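Local coordinates for metallocarboxypeptidase (Trypanosoma cruzi, PDB 3DWC), which probably releases C-terminal amino acids other than proline from peptides, as a cobalt-bound metallocarboxypeptidase of the M32 family, at residues Trp116-Cys119 with Arg120-Asp124; Gly400-Lys403 with Glu404-Gln408; Gln80-Asn83 with Leu84-Met87; Tyr6-Leu9 with Glu10-Thr14. One frame throughout, in Å; residues are numbered along the deposited sequence.

Interaction 1. Residues Trp116-Cys119 with Arg120-Asp124; sequences WKTC and REKND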
loop_
_atom_site.group_PDB
_atom_site.type_symbol
_atom_site.label_atom_id
_atom_site.label_comp_id
_atom_site.label_asym_id
_atom_site.label_seq_id
_atom_site.Cartn_x
_atom_site.Cartn_y
_atom_site.Cartn_z
ATOM N N TRP B 116 -2.414 -3.952 29.204
ATOM C CA TRP B 116 -3.213 -5.172 28.958
ATOM C C TRP B 116 -2.362 -6.317 28.431
ATOM O O TRP B 116 -2.323 -7.406 29.001
ATOM C CB TRP B 116 -4.340 -4.887 27.940
ATOM C CG TRP B 116 -5.018 -6.140 27.415
ATOM C CD1 TRP B 116 -5.992 -6.862 28.036
ATOM C CD2 TRP B 116 -4.759 -6.811 26.171
ATOM N NE1 TRP B 116 -6.349 -7.939 27.269
ATOM C CE2 TRP B 116 -5.604 -7.936 26.121
ATOM C CE3 TRP B 116 -3.896 -6.569 25.099
ATOM C CZ2 TRP B 116 -5.625 -8.808 25.039
ATOM C CZ3 TRP B 116 -3.895 -7.457 24.030
ATOM C CH2 TRP B 116 -4.763 -8.558 24.007
ATOM N N LYS B 117 -1.675 -6.056 27.331
ATOM C CA LYS B 117 -0.922 -7.083 26.636
ATOM C C LYS B 117 -0.020 -7.890 27.596
ATOM O O LYS B 117 -0.034 -9.130 27.569
ATOM C CB LYS B 117 -0.110 -6.439 25.507
ATOM C CG LYS B 117 0.415 -7.416 24.472
ATOM C CD LYS B 117 1.147 -6.715 23.298
ATOM C CE LYS B 117 2.458 -6.027 23.702
ATOM N NZ LYS B 117 3.563 -6.954 24.118
ATOM N N THR B 118 0.730 -7.193 28.455
ATOM C CA THR B 118 1.658 -7.838 29.386
ATOM C C THR B 118 0.937 -8.540 30.534
ATOM O O THR B 118 1.264 -9.684 30.857
ATOM C CB THR B 118 2.696 -6.825 29.988
ATOM O OG1 THR B 118 3.227 -5.979 28.958
ATOM C CG2 THR B 118 3.848 -7.566 30.668
ATOM N N CYS B 119 -0.014 -7.849 31.162
ATOM C CA CYS B 119 -0.818 -8.430 32.253
ATOM C C CYS B 119 -1.519 -9.710 31.806
ATOM O O CYS B 119 -1.526 -10.725 32.521
ATOM C CB CYS B 119 -1.883 -7.442 32.724
ATOM S SG CYS B 119 -1.289 -6.080 33.720
ATOM N N ARG B 120 -2.135 -9.645 30.623
ATOM C CA ARG B 120 -2.720 -10.828 30.003
ATOM C C ARG B 120 -1.715 -11.969 29.966
ATOM O O ARG B 120 -2.007 -13.067 30.429
ATOM C CB ARG B 120 -3.170 -10.512 28.578
ATOM C CG ARG B 120 -3.802 -11.678 27.828
ATOM C CD ARG B 120 -3.170 -11.853 26.459
ATOM N NE ARG B 120 -4.174 -11.905 25.406
ATOM C CZ ARG B 120 -3.922 -11.790 24.101
ATOM N NH1 ARG B 120 -2.683 -11.622 23.642
ATOM N NH2 ARG B 120 -4.933 -11.836 23.241
ATOM N N GLU B 121 -0.536 -11.695 29.411
ATOM C CA GLU B 121 0.504 -12.713 29.268
ATOM C C GLU B 121 0.976 -13.263 30.616
ATOM O O GLU B 121 1.433 -14.410 30.706
ATOM C CB GLU B 121 1.700 -12.156 28.491
ATOM C CG GLU B 121 2.663 -13.243 27.994
ATOM C CD GLU B 121 3.453 -12.835 26.757
ATOM O OE1 GLU B 121 3.396 -11.650 26.354
ATOM O OE2 GLU B 121 4.133 -13.711 26.184
ATOM N N LYS B 122 0.845 -12.450 31.661
ATOM C CA LYS B 122 1.283 -12.828 33.009
ATOM C C LYS B 122 0.162 -13.302 33.958
ATOM O O LYS B 122 0.451 -13.732 35.065
ATOM C CB LYS B 122 2.037 -11.652 33.627
ATOM C CG LYS B 122 3.432 -11.456 33.024
ATOM C CD LYS B 122 4.070 -10.165 33.507
ATOM C CE LYS B 122 5.593 -10.179 33.341
ATOM N NZ LYS B 122 6.251 -11.283 34.106
ATOM N N ASN B 123 -1.101 -13.240 33.516
ATOM C CA ASN B 123 -2.260 -13.624 34.345
ATOM C C ASN B 123 -2.523 -12.656 35.518
ATOM O O ASN B 123 -2.961 -13.068 36.596
ATOM C CB ASN B 123 -2.112 -15.072 34.852
ATOM C CG ASN B 123 -3.453 -15.713 35.265
ATOM O OD1 ASN B 123 -4.535 -15.139 35.091
ATOM N ND2 ASN B 123 -3.369 -16.906 35.833
ATOM N N ASP B 124 -2.297 -11.366 35.280
ATOM C CA ASP B 124 -2.245 -10.360 36.347
ATOM C C ASP B 124 -3.352 -9.317 36.218
ATOM O O ASP B 124 -3.163 -8.247 35.634
ATOM C CB ASP B 124 -0.889 -9.663 36.324
ATOM C CG ASP B 124 -0.640 -8.803 37.572
ATOM O OD1 ASP B 124 -1.203 -9.114 38.648
ATOM O OD2 ASP B 124 0.126 -7.822 37.468
#
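Cys119 O, near the C-terminal end of helix 99-122, accepts two backbone N-H groups from the segment Arg120-Asp124. Asp124 N gives the stronger bond, at 2.9 Å from Cys119 O and with an N-H...O angle of 167°, while Lys122 N adds a weak one. Asn123 leaves the helix with positive phi, and its N donates to Arg120 O; with the bond from Asp124 N to Cys119 O this makes a Schellman motif. One turn earlier, Arg120 N lies 2.8 Å from Trp116 O in a nearly straight bond. The side chains of the same two residues run alongside each other. Arg120 is bent at both chi2 and chi3, folding its guanidinium back against the six-membered end of the indole, so that Trp116 CH2 stands over the centre of one guanidinium face, 3.3 Å from Arg120 CZ. The two planes are 54° apart, so the indole meets that face with its outer corner instead of stacking flat. Arg120 NH2 donates to Gln408 O and Trp116 NE1 to Leu407 O, so both polar ends reach the loop beside this helix. On the outer side, Thr118 CG2 lies against the aliphatic part of Lys122, 3.9 Å from its CD. Asn123 OD1 accepts from Lys403 N. The helix end is thus closed by its own backbone, while the polar groups of Trp116, Arg120 and Asn123 bond to the loop 400-408.

Interaction 2. Residues Gly400-Lys403 with Glu404-Gln408; sequences GNDK and EGCLQ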
loop_
_atom_site.group_PDB
_atom_site.type_symbol
_atom_site.label_atom_id
_atom_site.label_comp_id
_atom_site.label_asym_id
_atom_site.label_seq_id
_atom_site.Cartn_x
_atom_site.Cartn_y
_atom_site.Cartn_z
ATOM N N GLY B 400 -9.133 -17.470 39.016
ATOM C CA GLY B 400 -7.668 -17.513 39.139
ATOM C C GLY B 400 -6.962 -17.549 37.802
ATOM O O GLY B 400 -5.744 -17.453 37.750
ATOM N N ASN B 401 -7.734 -17.684 36.725
ATOM C CA ASN B 401 -7.209 -17.749 35.353
ATOM C C ASN B 401 -7.741 -16.594 34.518
ATOM O O ASN B 401 -8.515 -16.785 33.575
ATOM C CB ASN B 401 -7.578 -19.076 34.681
ATOM C CG ASN B 401 -6.834 -19.299 33.376
ATOM O OD1 ASN B 401 -6.175 -18.400 32.866
ATOM N ND2 ASN B 401 -6.935 -20.508 32.834
ATOM N N ASP B 402 -7.294 -15.389 34.850
ATOM C CA ASP B 402 -7.776 -14.191 34.175
ATOM C C ASP B 402 -7.223 -14.079 32.761
ATOM O O ASP B 402 -7.903 -13.570 31.861
ATOM C CB ASP B 402 -7.445 -12.980 35.029
ATOM C CG ASP B 402 -8.067 -13.084 36.395
ATOM O OD1 ASP B 402 -9.313 -13.240 36.467
ATOM O OD2 ASP B 402 -7.314 -13.051 37.392
ATOM N N LYS B 403 -6.012 -14.594 32.561
ATOM C CA LYS B 403 -5.400 -14.731 31.225
ATOM C C LYS B 403 -6.349 -15.293 30.135
ATOM O O LYS B 403 -6.516 -14.709 29.037
ATOM C CB LYS B 403 -4.169 -15.643 31.365
ATOM C CG LYS B 403 -3.470 -16.007 30.043
ATOM C CD LYS B 403 -2.000 -16.361 30.300
ATOM C CE LYS B 403 -1.204 -16.515 29.042
ATOM N NZ LYS B 403 0.215 -16.730 29.357
ATOM N N GLU B 404 -6.951 -16.439 30.446
ATOM C CA GLU B 404 -7.933 -17.088 29.569
ATOM C C GLU B 404 -9.359 -16.782 30.021
ATOM O O GLU B 404 -10.315 -17.313 29.463
ATOM C CB GLU B 404 -7.701 -18.605 29.554
ATOM C CG GLU B 404 -6.242 -19.013 29.305
ATOM C CD GLU B 404 -6.091 -20.509 29.074
ATOM O OE1 GLU B 404 -6.188 -21.269 30.038
ATOM O OE2 GLU B 404 -5.908 -20.931 27.913
ATOM N N GLY B 405 -9.491 -15.938 31.036
ATOM C CA GLY B 405 -10.768 -15.417 31.510
ATOM C C GLY B 405 -10.956 -14.001 31.005
ATOM O O GLY B 405 -10.884 -13.763 29.803
ATOM N N CYS B 406 -11.161 -13.049 31.918
ATOM C CA CYS B 406 -11.525 -11.667 31.545
ATOM C C CYS B 406 -10.472 -10.877 30.771
ATOM O O CYS B 406 -10.829 -9.939 30.058
ATOM C CB CYS B 406 -12.025 -10.859 32.767
ATOM S SG CYS B 406 -10.864 -10.620 34.134
ATOM N N LEU B 407 -9.201 -11.267 30.854
ATOM C CA LEU B 407 -8.125 -10.563 30.120
ATOM C C LEU B 407 -7.883 -11.035 28.673
ATOM O O LEU B 407 -7.004 -10.494 28.000
ATOM C CB LEU B 407 -6.791 -10.670 30.874
ATOM C CG LEU B 407 -6.675 -10.107 32.293
ATOM C CD1 LEU B 407 -5.256 -10.341 32.802
ATOM C CD2 LEU B 407 -7.048 -8.613 32.363
ATOM N N GLN B 408 -8.624 -12.034 28.200
ATOM C CA GLN B 408 -8.311 -12.649 26.921
ATOM C C GLN B 408 -8.522 -11.762 25.698
ATOM O O GLN B 408 -7.829 -11.940 24.711
ATOM C CB GLN B 408 -9.110 -13.943 26.738
ATOM C CG GLN B 408 -10.590 -13.740 26.504
ATOM C CD GLN B 408 -11.310 -15.016 26.183
ATOM O OE1 GLN B 408 -11.700 -15.280 25.022
ATOM N NE2 GLN B 408 -11.496 -15.826 27.190
HETATM O O HOH W 1 -11.399 -13.854 34.644
#
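A compact, turn-rich loop between helices 382-394 and 421-441 folds back on itself here, with Asn401 and Glu404 joined twice. Glu404 N donates to Asn401 OD1 at 3.2 Å, arriving from above the carbonyl plane, 50° out of it. In return, Asn401 ND2 reaches Glu404 OE1 at 3.0 Å, using the anti lone pair of that oxygen and keeping it close to the amide plane. The amide and carboxylate planes differ by 32°. A chi1 of -169° turns the Asn401 amide toward Glu404. Asp402 O is the second focus: Leu407 N binds it at 2.8 Å and Gly405 N adds a weak bond. The Leu407 side chain folds over the same residue, its CG 4.0 Å from Asp402 CB. A water bridges Asp402 OD1, at 2.8 Å, and Cys406 N, at 2.9 Å, tying the aspartate to the second residue of the turn Gly405-Gln408. Phe125 of helix 125-147 touches Asp402, Cys406 and Leu407, and Lys403 NZ donates to Glu121 O. The side-chain-to-backbone bond from Glu404 N to Asn401 OD1, backed by the side-chain bond between the same residues, leads into the type I beta turn Gly405-Gln408.

Interaction 3. Residues Gln80-Asn83 with Leu84-Met87; sequences QRAN and LREM. With SO4 (sulfate ion), chain T.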
loop_
_atom_site.group_PDB
_atom_site.type_symbol
_atom_site.label_atom_id
_atom_site.label_comp_id
_atom_site.label_asym_id
_atom_site.label_seq_id
_atom_site.Cartn_x
_atom_site.Cartn_y
_atom_site.Cartn_z
ATOM N N GLN B 80 -31.156 10.586 -1.940
ATOM C CA GLN B 80 -30.427 11.766 -1.485
ATOM C C GLN B 80 -30.866 12.096 -0.080
ATOM O O GLN B 80 -30.050 12.436 0.771
ATOM C CB GLN B 80 -30.677 12.956 -2.404
ATOM C CG GLN B 80 -30.135 12.772 -3.786
ATOM C CD GLN B 80 -30.485 13.912 -4.731
ATOM O OE1 GLN B 80 -31.575 14.496 -4.649
ATOM N NE2 GLN B 80 -29.575 14.223 -5.646
ATOM N N ARG B 81 -32.171 11.965 0.179
ATOM C CA ARG B 81 -32.694 12.122 1.541
ATOM C C ARG B 81 -32.057 11.119 2.499
ATOM O O ARG B 81 -31.678 11.476 3.603
ATOM C CB ARG B 81 -34.229 12.012 1.569
ATOM C CG ARG B 81 -34.965 13.109 0.821
ATOM C CD ARG B 81 -36.421 13.243 1.272
ATOM N NE ARG B 81 -37.157 12.043 0.926
ATOM C CZ ARG B 81 -37.779 11.826 -0.231
ATOM N NH1 ARG B 81 -37.788 12.733 -1.192
ATOM N NH2 ARG B 81 -38.390 10.663 -0.426
ATOM N N ALA B 82 -31.927 9.863 2.088
ATOM C CA ALA B 82 -31.242 8.858 2.934
ATOM C C ALA B 82 -29.763 9.226 3.116
ATOM O O ALA B 82 -29.165 9.052 4.212
ATOM C CB ALA B 82 -31.320 7.483 2.320
ATOM N N ASN B 83 -29.173 9.724 2.031
ATOM C CA ASN B 83 -27.750 10.075 2.068
ATOM C C ASN B 83 -27.576 11.225 3.047
ATOM O O ASN B 83 -26.643 11.200 3.855
ATOM C CB ASN B 83 -27.235 10.388 0.663
ATOM C CG ASN B 83 -25.728 10.501 0.580
ATOM O OD1 ASN B 83 -24.984 9.740 1.218
ATOM N ND2 ASN B 83 -25.262 11.454 -0.232
ATOM N N LEU B 84 -28.511 12.191 3.041
ATOM C CA LEU B 84 -28.411 13.308 3.989
ATOM C C LEU B 84 -28.497 12.816 5.440
ATOM O O LEU B 84 -27.789 13.310 6.314
ATOM C CB LEU B 84 -29.477 14.379 3.712
ATOM C CG LEU B 84 -29.443 15.672 4.538
ATOM C CD1 LEU B 84 -28.070 16.349 4.522
ATOM C CD2 LEU B 84 -30.546 16.642 4.054
ATOM N N ARG B 85 -29.377 11.841 5.692
ATOM C CA ARG B 85 -29.425 11.146 6.999
ATOM C C ARG B 85 -28.071 10.515 7.372
ATOM O O ARG B 85 -27.615 10.623 8.504
ATOM C CB ARG B 85 -30.497 10.049 6.985
ATOM C CG ARG B 85 -30.762 9.389 8.334
ATOM C CD ARG B 85 -31.689 8.180 8.178
ATOM N NE ARG B 85 -31.081 7.165 7.321
ATOM C CZ ARG B 85 -31.731 6.380 6.463
ATOM N NH1 ARG B 85 -33.035 6.465 6.303
ATOM N NH2 ARG B 85 -31.043 5.505 5.746
ATOM N N GLU B 86 -27.436 9.846 6.412
ATOM C CA GLU B 86 -26.185 9.178 6.703
ATOM C C GLU B 86 -25.057 10.194 6.895
ATOM O O GLU B 86 -24.163 9.965 7.703
ATOM C CB GLU B 86 -25.877 8.125 5.657
ATOM C CG GLU B 86 -26.903 7.039 5.621
ATOM C CD GLU B 86 -27.156 6.378 6.981
ATOM O OE1 GLU B 86 -26.183 6.094 7.694
ATOM O OE2 GLU B 86 -28.331 6.116 7.305
ATOM N N MET B 87 -25.120 11.324 6.182
ATOM C CA MET B 87 -24.171 12.415 6.384
ATOM C C MET B 87 -24.230 12.983 7.795
ATOM O O MET B 87 -23.204 13.204 8.408
ATOM C CB MET B 87 -24.458 13.573 5.406
ATOM C CG MET B 87 -24.123 13.301 3.962
ATOM S SD MET B 87 -24.711 14.624 2.901
ATOM C CE MET B 87 -23.768 14.256 1.394
HETATM S S SO4 T . -38.187 9.377 3.083
HETATM O O1 SO4 T . -36.841 9.932 2.997
HETATM O O2 SO4 T . -39.206 10.396 2.832
HETATM O O3 SO4 T . -38.336 8.300 2.101
HETATM O O4 SO4 T . -38.395 8.900 4.447
#
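The guanidinium of Arg85 lies with one face over Ala82, whose CB is 4.0 Å from Arg85 NH2, while its edge is turned to the neighbouring Glu86. In that edge-on pairing NE and NH2 both grip Glu86 OE2, with Arg85 NE at 2.9 Å from it, and the carboxylate oxygen stays within 7° of the guanidinium plane. OE2 is met on its anti side. The Arg85 chain bends at chi3 (61°), which lays the flat group back over the preceding turn. Glu86 OE1 forms a second salt bridge with Arg292, so the carboxylate is shared between two arginines, which would favour its charged form. On another side of the helix, Asn83 and Met87 cross at an angle, with Met87 CE 3.6 Å from Asn83 ND2. The amide itself is held by Gln286 and Val288, among others. Arg81, apart from this cluster, meets a sulfate ion, probably from the crystallisation liquor, edge-on: its NE is 3.0 Å from sulfate O1. Beneath the side chains, backbone bonds from residue i+4 to i repeat four times, from Leu84 N to Gln80 O through Met87 N to Asn83 O, the pattern of a regular alpha-helix.

Interaction 4. Residues Tyr6-Leu9 with Glu10-Thr14; sequences YKEL and ERVFT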
loop_
_atom_site.group_PDB
_atom_site.type_symbol
_atom_site.label_atom_id
_atom_site.label_comp_id
_atom_site.label_asym_id
_atom_site.label_seq_id
_atom_site.Cartn_x
_atom_site.Cartn_y
_atom_site.Cartn_z
ATOM N N TYR B 6 -27.019 20.529 -0.130
ATOM C CA TYR B 6 -26.907 19.072 -0.186
ATOM C C TYR B 6 -25.790 18.640 -1.156
ATOM O O TYR B 6 -24.898 17.851 -0.775
ATOM C CB TYR B 6 -28.242 18.378 -0.532
ATOM C CG TYR B 6 -28.013 16.910 -0.876
ATOM C CD1 TYR B 6 -27.797 15.963 0.109
ATOM C CD2 TYR B 6 -27.917 16.502 -2.187
ATOM C CE1 TYR B 6 -27.531 14.637 -0.212
ATOM C CE2 TYR B 6 -27.646 15.193 -2.513
ATOM C CZ TYR B 6 -27.453 14.263 -1.535
ATOM O OH TYR B 6 -27.182 12.953 -1.917
ATOM N N LYS B 7 -25.806 19.178 -2.379
ATOM C CA LYS B 7 -24.751 18.890 -3.353
ATOM C C LYS B 7 -23.348 19.348 -2.876
ATOM O O LYS B 7 -22.325 18.694 -3.164
ATOM C CB LYS B 7 -25.089 19.495 -4.718
ATOM C CG LYS B 7 -26.166 18.709 -5.490
ATOM C CD LYS B 7 -25.529 17.511 -6.220
ATOM C CE LYS B 7 -26.542 16.450 -6.589
ATOM N NZ LYS B 7 -25.898 15.351 -7.387
ATOM N N GLU B 8 -23.304 20.456 -2.148
ATOM C CA GLU B 8 -22.053 20.889 -1.548
ATOM C C GLU B 8 -21.580 19.866 -0.517
ATOM O O GLU B 8 -20.415 19.541 -0.483
ATOM C CB GLU B 8 -22.200 22.268 -0.918
ATOM C CG GLU B 8 -20.975 22.734 -0.121
ATOM C CD GLU B 8 -19.777 23.057 -0.997
ATOM O OE1 GLU B 8 -18.622 22.815 -0.535
ATOM O OE2 GLU B 8 -19.996 23.540 -2.140
ATOM N N LEU B 9 -22.490 19.346 0.304
ATOM C CA LEU B 9 -22.162 18.236 1.182
ATOM C C LEU B 9 -21.663 17.020 0.411
ATOM O O LEU B 9 -20.729 16.356 0.833
ATOM C CB LEU B 9 -23.328 17.861 2.089
ATOM C CG LEU B 9 -23.541 18.828 3.270
ATOM C CD1 LEU B 9 -25.001 18.850 3.703
ATOM C CD2 LEU B 9 -22.646 18.509 4.456
ATOM N N GLU B 10 -22.292 16.705 -0.705
ATOM C CA GLU B 10 -21.884 15.542 -1.460
ATOM C C GLU B 10 -20.420 15.665 -1.818
ATOM O O GLU B 10 -19.669 14.716 -1.700
ATOM C CB GLU B 10 -22.718 15.369 -2.724
ATOM C CG GLU B 10 -24.055 14.686 -2.489
ATOM C CD GLU B 10 -24.650 14.087 -3.769
ATOM O OE1 GLU B 10 -24.283 14.555 -4.857
ATOM O OE2 GLU B 10 -25.479 13.149 -3.692
ATOM N N ARG B 11 -20.051 16.846 -2.294
ATOM C CA ARG B 11 -18.675 17.194 -2.682
ATOM C C ARG B 11 -17.669 17.050 -1.534
ATOM O O ARG B 11 -16.553 16.553 -1.719
ATOM C CB ARG B 11 -18.678 18.642 -3.204
ATOM C CG ARG B 11 -17.369 19.088 -3.852
ATOM C CD ARG B 11 -17.296 20.651 -4.066
ATOM N NE ARG B 11 -17.017 21.345 -2.800
ATOM C CZ ARG B 11 -15.838 21.304 -2.157
ATOM N NH1 ARG B 11 -14.794 20.628 -2.654
ATOM N NH2 ARG B 11 -15.692 21.954 -1.001
ATOM N N VAL B 12 -18.055 17.519 -0.356
ATOM C CA VAL B 12 -17.246 17.345 0.833
ATOM C C VAL B 12 -17.087 15.872 1.129
ATOM O O VAL B 12 -15.996 15.427 1.415
ATOM C CB VAL B 12 -17.862 18.029 2.054
ATOM C CG1 VAL B 12 -17.100 17.679 3.319
ATOM C CG2 VAL B 12 -17.891 19.547 1.839
ATOM N N PHE B 13 -18.158 15.091 1.004
ATOM C CA PHE B 13 -18.074 13.675 1.383
ATOM C C PHE B 13 -17.256 12.826 0.385
ATOM O O PHE B 13 -16.619 11.860 0.774
ATOM C CB PHE B 13 -19.472 13.113 1.679
ATOM C CG PHE B 13 -19.890 13.344 3.090
ATOM C CD1 PHE B 13 -20.468 14.540 3.471
ATOM C CD2 PHE B 13 -19.621 12.394 4.069
ATOM C CE1 PHE B 13 -20.839 14.772 4.785
ATOM C CE2 PHE B 13 -19.967 12.636 5.395
ATOM C CZ PHE B 13 -20.582 13.850 5.747
ATOM N N THR B 14 -17.263 13.219 -0.885
ATOM C CA THR B 14 -16.385 12.652 -1.885
ATOM C C THR B 14 -14.928 12.955 -1.544
ATOM O O THR B 14 -14.095 12.078 -1.676
ATOM C CB THR B 14 -16.760 13.146 -3.293
ATOM O OG1 THR B 14 -18.080 12.630 -3.617
ATOM C CG2 THR B 14 -15.726 12.682 -4.374
HETATM O O HOH W 2 -27.113 12.731 -5.923
#
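With CG anti to the backbone N (chi1 168°), the Tyr6 ring swings forward along the helix, and Glu10, extended beyond CG, runs back to meet it. Tyr6 OH donates to Glu10 OE2 at 2.5 Å, a very short bond, with ring and carboxylate planes 54° apart. The other oxygen of Glu10, OE1, takes a salt bridge from Lys7 NZ at 3.1 Å, on its syn side; Lys7 folds at chi2 to lie alongside Glu10. A water links Lys7 NZ to Glu10 OE2, so the carboxylate is gripped at both oxygens. Glu8 and Arg11 make a separate pair further round the helix. Arg11 NE and NH2 both approach Glu8 OE1 at 3.1 Å, close to the guanidinium plane, although the carboxylate is turned 55° from that plane. On the inner side, Leu9 CD2 packs 4.2 Å from Phe13 CE1, the two side chains pointing the same way, and Leu9 O also accepts from Phe13 N. Tyr6 OH accepts from Asn83 ND2 of helix 78-95. Leu9 and Phe13 pack on Met87 of that helix, Leu9 also meets Ile62, Leu65 and Ile66 of helix 60-71, and helix 3-32 is thereby set against both.

How the interactions relate
The four contacts fall into two pairs on distant parts of the molecule. Interactions 1 and 2, with centres about 9 Å apart, lock the end of helix 99-122 to the loop 400-408; Trp116 NE1 is 2.7 Å from Leu407 O, and Glu121 O is 2.9 Å from Lys403 NZ. Interactions 3 and 4, about 11 Å apart between centres, join helices 78-95 and 3-32, with Asn83 ND2 3.0 Å from Tyr6 OH and Met87 CE packed against the Leu9-Glu10 backbone. Between the pairs, centres are 44 to 47 Å apart. All four lie away from the cobalt site of His267, His271 and Glu298; three sit on helices and interaction 2 in the loop between helices 382-394 and 421-441.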